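PDB 2YVU: probable adenylyl-sulfate kinase from Aeropyrum pernix, which catalyses the ATP-dependent 3'-phosphorylation of adenosine 5'-phosphosulfate to 3'-phosphoadenylyl sulfate, the activated form of sulfate. Local coordinates for residues A[72-77]-A[88-93]; A[77-82]-A[110-115]. All blocks are in the same frame, centred on the assembly; numbering follows the deposited sequence.

Contact 1: residues A[72-77]-A[88-93]; sequences KRIAWI and VICSFV
Ile74 meets Phe92 with both branches of its CB because of how its first torsion is set: CG1 lies beside the backbone N (chi1 -68°) while CG2 stands anti to that N. Phe92 answers with CG opposite its own carbonyl carbon (chi1 -72°), so that the ring reaches toward the helix. Over one face of this ring sits Ile74 CG1, 4.2 Å from the centroid, a CH-pi contact. Ile74 CG2 touches nearer the rim, 3.5 Å from Phe92 CE1, and Ile74 CD1 comes 3.7 Å from Phe92 CZ. A beta-branched residue suits the place, since it lays a broad apolar surface along the ring. Cys90, two residues earlier and also pointing to the helix, adds a looser touch, its SG 4.3 Å from Ile74 CG2; a small thiol fits beside the larger isoleucine. No hydrogen bond crosses this buried, wholly apolar interface. His70 meets the Phe92 ring as well, and Ile74 also rests on Trp17 of the neighbouring strand. The arrangement is that of a helix laid on the parallel sheet of a P-loop kinase, close to Ser94, by similarity the phosphoserine intermediate.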
loop_
_atom_site.group_PDB
_atom_site.type_symbol
_atom_site.label_atom_id
_atom_site.label_comp_id
_atom_site.label_asym_id
_atom_site.label_seq_id
_atom_site.Cartn_x
_atom_site.Cartn_y
_atom_site.Cartn_z
ATOM N N LYS A 72 9.404 2.235 4.880
ATOM C CA LYS A 72 8.451 3.176 5.448
ATOM C C LYS A 72 7.147 3.040 4.647
ATOM O O LYS A 72 6.048 3.114 5.179
ATOM C CB LYS A 72 8.985 4.602 5.326
ATOM C CG LYS A 72 7.952 5.665 5.683
ATOM C CD LYS A 72 8.547 7.061 5.593
ATOM C CE LYS A 72 7.570 8.107 6.134
ATOM N NZ LYS A 72 8.135 9.496 6.045
ATOM N N ARG A 73 7.293 2.845 3.348
ATOM C CA ARG A 73 6.152 2.695 2.479
ATOM C C ARG A 73 5.374 1.441 2.844
ATOM O O ARG A 73 4.148 1.462 2.911
ATOM C CB ARG A 73 6.626 2.619 1.038
ATOM C CG ARG A 73 5.526 2.399 0.072
ATOM C CD ARG A 73 5.961 2.941 -1.248
ATOM N NE ARG A 73 7.047 2.161 -1.764
ATOM C CZ ARG A 73 8.131 2.667 -2.329
ATOM N NH1 ARG A 73 8.294 3.982 -2.458
ATOM N NH2 ARG A 73 9.052 1.839 -2.765
ATOM N N ILE A 74 6.093 0.348 3.077
ATOM C CA ILE A 74 5.446 -0.900 3.456
ATOM C C ILE A 74 4.713 -0.727 4.779
ATOM O O ILE A 74 3.611 -1.225 4.948
ATOM C CB ILE A 74 6.466 -2.048 3.607
ATOM C CG1 ILE A 74 7.044 -2.410 2.230
ATOM C CG2 ILE A 74 5.791 -3.264 4.240
ATOM C CD1 ILE A 74 5.973 -2.710 1.175
ATOM N N ALA A 75 5.346 -0.017 5.715
ATOM C CA ALA A 75 4.761 0.231 7.028
ATOM C C ALA A 75 3.411 0.964 6.896
ATOM O O ALA A 75 2.461 0.719 7.627
ATOM C CB ALA A 75 5.726 1.072 7.854
ATOM N N TRP A 76 3.323 1.874 5.954
ATOM C CA TRP A 76 2.070 2.586 5.804
ATOM C C TRP A 76 0.972 1.741 5.200
ATOM O O TRP A 76 -0.178 1.815 5.643
ATOM C CB TRP A 76 2.292 3.840 4.993
ATOM C CG TRP A 76 2.640 4.967 5.907
ATOM C CD1 TRP A 76 3.884 5.451 6.195
ATOM C CD2 TRP A 76 1.718 5.721 6.696
ATOM N NE1 TRP A 76 3.790 6.465 7.113
ATOM C CE2 TRP A 76 2.471 6.653 7.437
ATOM C CE3 TRP A 76 0.323 5.695 6.847
ATOM C CZ2 TRP A 76 1.875 7.562 8.321
ATOM C CZ3 TRP A 76 -0.273 6.602 7.726
ATOM C CH2 TRP A 76 0.507 7.523 8.450
ATOM N N ILE A 77 1.335 0.930 4.204
ATOM C CA ILE A 77 0.387 0.047 3.536
ATOM C C ILE A 77 -0.113 -0.948 4.581
ATOM O O ILE A 77 -1.297 -1.256 4.647
ATOM C CB ILE A 77 1.061 -0.718 2.386
ATOM C CG1 ILE A 77 1.526 0.276 1.310
ATOM C CG2 ILE A 77 0.127 -1.785 1.842
ATOM C CD1 ILE A 77 2.369 -0.347 0.156
ATOM N N VAL A 88 -1.917 -8.426 8.678
ATOM C CA VAL A 88 -0.879 -8.227 7.674
ATOM C C VAL A 88 0.388 -8.952 8.033
ATOM O O VAL A 88 1.024 -8.629 9.032
ATOM C CB VAL A 88 -0.543 -6.757 7.526
ATOM C CG1 VAL A 88 0.347 -6.532 6.254
ATOM C CG2 VAL A 88 -1.838 -5.959 7.462
ATOM N N ILE A 89 0.741 -9.948 7.234
ATOM C CA ILE A 89 1.962 -10.706 7.497
ATOM C C ILE A 89 3.046 -10.202 6.549
ATOM O O ILE A 89 2.909 -10.273 5.316
ATOM C CB ILE A 89 1.706 -12.217 7.321
ATOM C CG1 ILE A 89 0.584 -12.653 8.282
ATOM C CG2 ILE A 89 2.975 -13.015 7.627
ATOM C CD1 ILE A 89 -0.077 -13.984 7.891
ATOM N N CYS A 90 4.118 -9.665 7.123
ATOM C CA CYS A 90 5.198 -9.105 6.318
ATOM C C CYS A 90 6.504 -9.888 6.350
ATOM O O CYS A 90 6.961 -10.308 7.410
ATOM C CB CYS A 90 5.492 -7.669 6.762
ATOM S SG CYS A 90 4.156 -6.527 6.587
ATOM N N SER A 91 7.112 -10.051 5.180
ATOM C CA SER A 91 8.380 -10.756 5.059
ATOM C C SER A 91 9.291 -9.933 4.173
ATOM O O SER A 91 9.194 -9.974 2.937
ATOM C CB SER A 91 8.201 -12.129 4.418
ATOM O OG SER A 91 9.479 -12.719 4.287
ATOM N N PHE A 92 10.181 -9.176 4.796
ATOM C CA PHE A 92 11.061 -8.326 4.023
ATOM C C PHE A 92 12.515 -8.389 4.431
ATOM O O PHE A 92 12.856 -8.937 5.473
ATOM C CB PHE A 92 10.598 -6.871 4.123
ATOM C CG PHE A 92 9.345 -6.593 3.372
ATOM C CD1 PHE A 92 8.112 -6.690 4.000
ATOM C CD2 PHE A 92 9.396 -6.285 2.014
ATOM C CE1 PHE A 92 6.930 -6.481 3.287
ATOM C CE2 PHE A 92 8.219 -6.075 1.287
ATOM C CZ PHE A 92 6.982 -6.171 1.926
ATOM N N VAL A 93 13.363 -7.821 3.578
ATOM C CA VAL A 93 14.785 -7.742 3.859
ATOM C C VAL A 93 14.919 -6.411 4.612
ATOM O O VAL A 93 14.816 -5.324 4.025
ATOM C CB VAL A 93 15.617 -7.732 2.552
ATOM C CG1 VAL A 93 15.128 -6.644 1.633
ATOM C CG2 VAL A 93 17.091 -7.536 2.865
#

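Contact 2: residues A[77-82]-A[110-115]; sequences IARLLA and EGIPFL
Arg79 and Glu110 form the polar half of this contact, joining helix 64-82 to the turn that follows helix 97-109. From CG to NE the arginine chain is extended, and its aliphatic part runs past Glu110 CB, which lies 3.8 Å from Arg79 CG. The two side chains cross at about a right angle. Glu110 is bent at chi2 (75°), which carries its carboxylate back to the arginine: Arg79 NE donates to the anti lone pair of Glu110 OE2 at 2.8 Å, the oxygen lying 20° out of the guanidinium plane. A weak second bond to the same oxygen comes from Arg79 NH2 at 3.3 Å. Arg79 NH2 also pairs with Glu109, and Glu110 OE2 with Arg83. An alanine here would remove the guanidinium and would probably leave Glu109 without this mate and Glu110 OE2 without its two N-H donors from Arg79. Ile112 CD1 approaches the carbonyl Arg79 O at 3.4 Å, then Ala82 meets the same methyl: Ala82 CB is 3.5 Å from Ile112 CD1, a tight fit that suits a short side chain. Between Glu110 and Ile112, Gly111 takes positive phi in a Schellman motif that ends the preceding helix; at its backbone angles a side chain would be jammed against Glu110 O. The chemistry implies a small network of alternating charges bordering an apolar seam.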
loop_
_atom_site.group_PDB
_atom_site.type_symbol
_atom_site.label_atom_id
_atom_site.label_comp_id
_atom_site.label_asym_id
_atom_site.label_seq_id
_atom_site.Cartn_x
_atom_site.Cartn_y
_atom_site.Cartn_z
ATOM N N ILE A 77 1.335 0.930 4.204
ATOM C CA ILE A 77 0.387 0.047 3.536
ATOM C C ILE A 77 -0.113 -0.948 4.581
ATOM O O ILE A 77 -1.297 -1.256 4.647
ATOM C CB ILE A 77 1.061 -0.718 2.386
ATOM C CG1 ILE A 77 1.526 0.276 1.310
ATOM C CG2 ILE A 77 0.127 -1.785 1.842
ATOM C CD1 ILE A 77 2.369 -0.347 0.156
ATOM N N ALA A 78 0.802 -1.440 5.400
ATOM C CA ALA A 78 0.439 -2.383 6.460
ATOM C C ALA A 78 -0.486 -1.717 7.483
ATOM O O ALA A 78 -1.429 -2.313 7.955
ATOM C CB ALA A 78 1.699 -2.885 7.166
ATOM N N ARG A 79 -0.199 -0.470 7.823
ATOM C CA ARG A 79 -1.007 0.249 8.795
ATOM C C ARG A 79 -2.436 0.470 8.260
ATOM O O ARG A 79 -3.428 0.261 8.972
ATOM C CB ARG A 79 -0.303 1.572 9.129
ATOM C CG ARG A 79 -1.145 2.610 9.856
ATOM C CD ARG A 79 -0.260 3.785 10.298
ATOM N NE ARG A 79 -1.014 4.926 10.819
ATOM C CZ ARG A 79 -0.457 6.000 11.383
ATOM N NH1 ARG A 79 0.862 6.091 11.512
ATOM N NH2 ARG A 79 -1.216 6.999 11.806
ATOM N N LEU A 80 -2.540 0.879 6.996
ATOM C CA LEU A 80 -3.840 1.096 6.388
ATOM C C LEU A 80 -4.647 -0.199 6.351
ATOM O O LEU A 80 -5.828 -0.208 6.661
ATOM C CB LEU A 80 -3.683 1.622 4.966
ATOM C CG LEU A 80 -3.876 3.118 4.706
ATOM C CD1 LEU A 80 -3.289 3.941 5.809
ATOM C CD2 LEU A 80 -3.224 3.453 3.357
ATOM N N LEU A 81 -4.023 -1.293 5.955
ATOM C CA LEU A 81 -4.767 -2.547 5.889
ATOM C C LEU A 81 -5.199 -2.978 7.292
ATOM O O LEU A 81 -6.357 -3.352 7.528
ATOM C CB LEU A 81 -3.906 -3.645 5.245
ATOM C CG LEU A 81 -3.692 -3.577 3.716
ATOM C CD1 LEU A 81 -2.520 -4.476 3.300
ATOM C CD2 LEU A 81 -4.962 -4.011 2.994
ATOM N N ALA A 82 -4.266 -2.901 8.231
ATOM C CA ALA A 82 -4.546 -3.340 9.588
ATOM C C ALA A 82 -5.621 -2.522 10.292
ATOM O O ALA A 82 -6.421 -3.079 11.045
ATOM C CB ALA A 82 -3.250 -3.360 10.409
ATOM N N GLU A 110 -0.776 4.057 15.006
ATOM C CA GLU A 110 -2.188 3.821 14.726
ATOM C C GLU A 110 -2.813 3.006 15.856
ATOM O O GLU A 110 -4.019 2.771 15.859
ATOM C CB GLU A 110 -2.324 3.029 13.421
ATOM C CG GLU A 110 -3.748 2.792 12.939
ATOM C CD GLU A 110 -4.368 4.044 12.345
ATOM O OE1 GLU A 110 -5.570 4.284 12.589
ATOM O OE2 GLU A 110 -3.655 4.781 11.622
ATOM N N GLY A 111 -1.993 2.546 16.798
ATOM C CA GLY A 111 -2.517 1.724 17.882
ATOM C C GLY A 111 -2.600 0.255 17.476
ATOM O O GLY A 111 -3.242 -0.562 18.132
ATOM N N ILE A 112 -1.923 -0.089 16.387
ATOM C CA ILE A 112 -1.925 -1.459 15.883
ATOM C C ILE A 112 -0.788 -2.297 16.452
ATOM O O ILE A 112 0.363 -1.869 16.459
ATOM C CB ILE A 112 -1.809 -1.460 14.340
ATOM C CG1 ILE A 112 -2.988 -0.696 13.754
ATOM C CG2 ILE A 112 -1.773 -2.892 13.802
ATOM C CD1 ILE A 112 -2.882 -0.475 12.265
ATOM N N PRO A 113 -1.102 -3.502 16.952
ATOM C CA PRO A 113 -0.092 -4.396 17.514
ATOM C C PRO A 113 0.939 -4.730 16.433
ATOM O O PRO A 113 0.567 -5.025 15.297
ATOM C CB PRO A 113 -0.900 -5.622 17.914
ATOM C CG PRO A 113 -2.220 -5.028 18.270
ATOM C CD PRO A 113 -2.451 -4.046 17.159
ATOM N N PHE A 114 2.221 -4.669 16.781
ATOM C CA PHE A 114 3.278 -4.969 15.822
ATOM C C PHE A 114 4.132 -6.086 16.402
ATOM O O PHE A 114 4.874 -5.877 17.363
ATOM C CB PHE A 114 4.119 -3.713 15.555
ATOM C CG PHE A 114 5.211 -3.908 14.523
ATOM C CD1 PHE A 114 6.504 -4.275 14.908
ATOM C CD2 PHE A 114 4.955 -3.691 13.172
ATOM C CE1 PHE A 114 7.522 -4.414 13.962
ATOM C CE2 PHE A 114 5.967 -3.828 12.208
ATOM C CZ PHE A 114 7.253 -4.188 12.602
ATOM N N LEU A 115 4.024 -7.274 15.817
ATOM C CA LEU A 115 4.776 -8.427 16.304
ATOM C C LEU A 115 6.038 -8.689 15.493
ATOM O O LEU A 115 5.975 -9.175 14.363
ATOM C CB LEU A 115 3.897 -9.686 16.280
ATOM C CG LEU A 115 2.564 -9.552 17.013
ATOM C CD1 LEU A 115 1.702 -10.792 16.815
ATOM C CD2 LEU A 115 2.851 -9.311 18.470
#

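How the contacts relate
Following the chain past strands 14-19 and 44-48, helix 64-82 supplies 72-77 to contact 1 and 77-82 to contact 2, with Ile77 common to both. The chain then turns back into strand 87-91, where contact 1 closes the shorter loop. After helix 97-109 it reaches 110-115, and contact 2 closes a longer one in the turn leading into strand 114-120. The segments alternate, so the two loops cross rather than nest. Their centres lie about 9 Å apart, and Val88 CG2 packs 3.8 Å from Leu81 CB. Together they tie one helix, which also meets the second subunit, to strand 87-91 and to the turn before strand 114-120, with strand 14-19 lying between those two strands in the sheet.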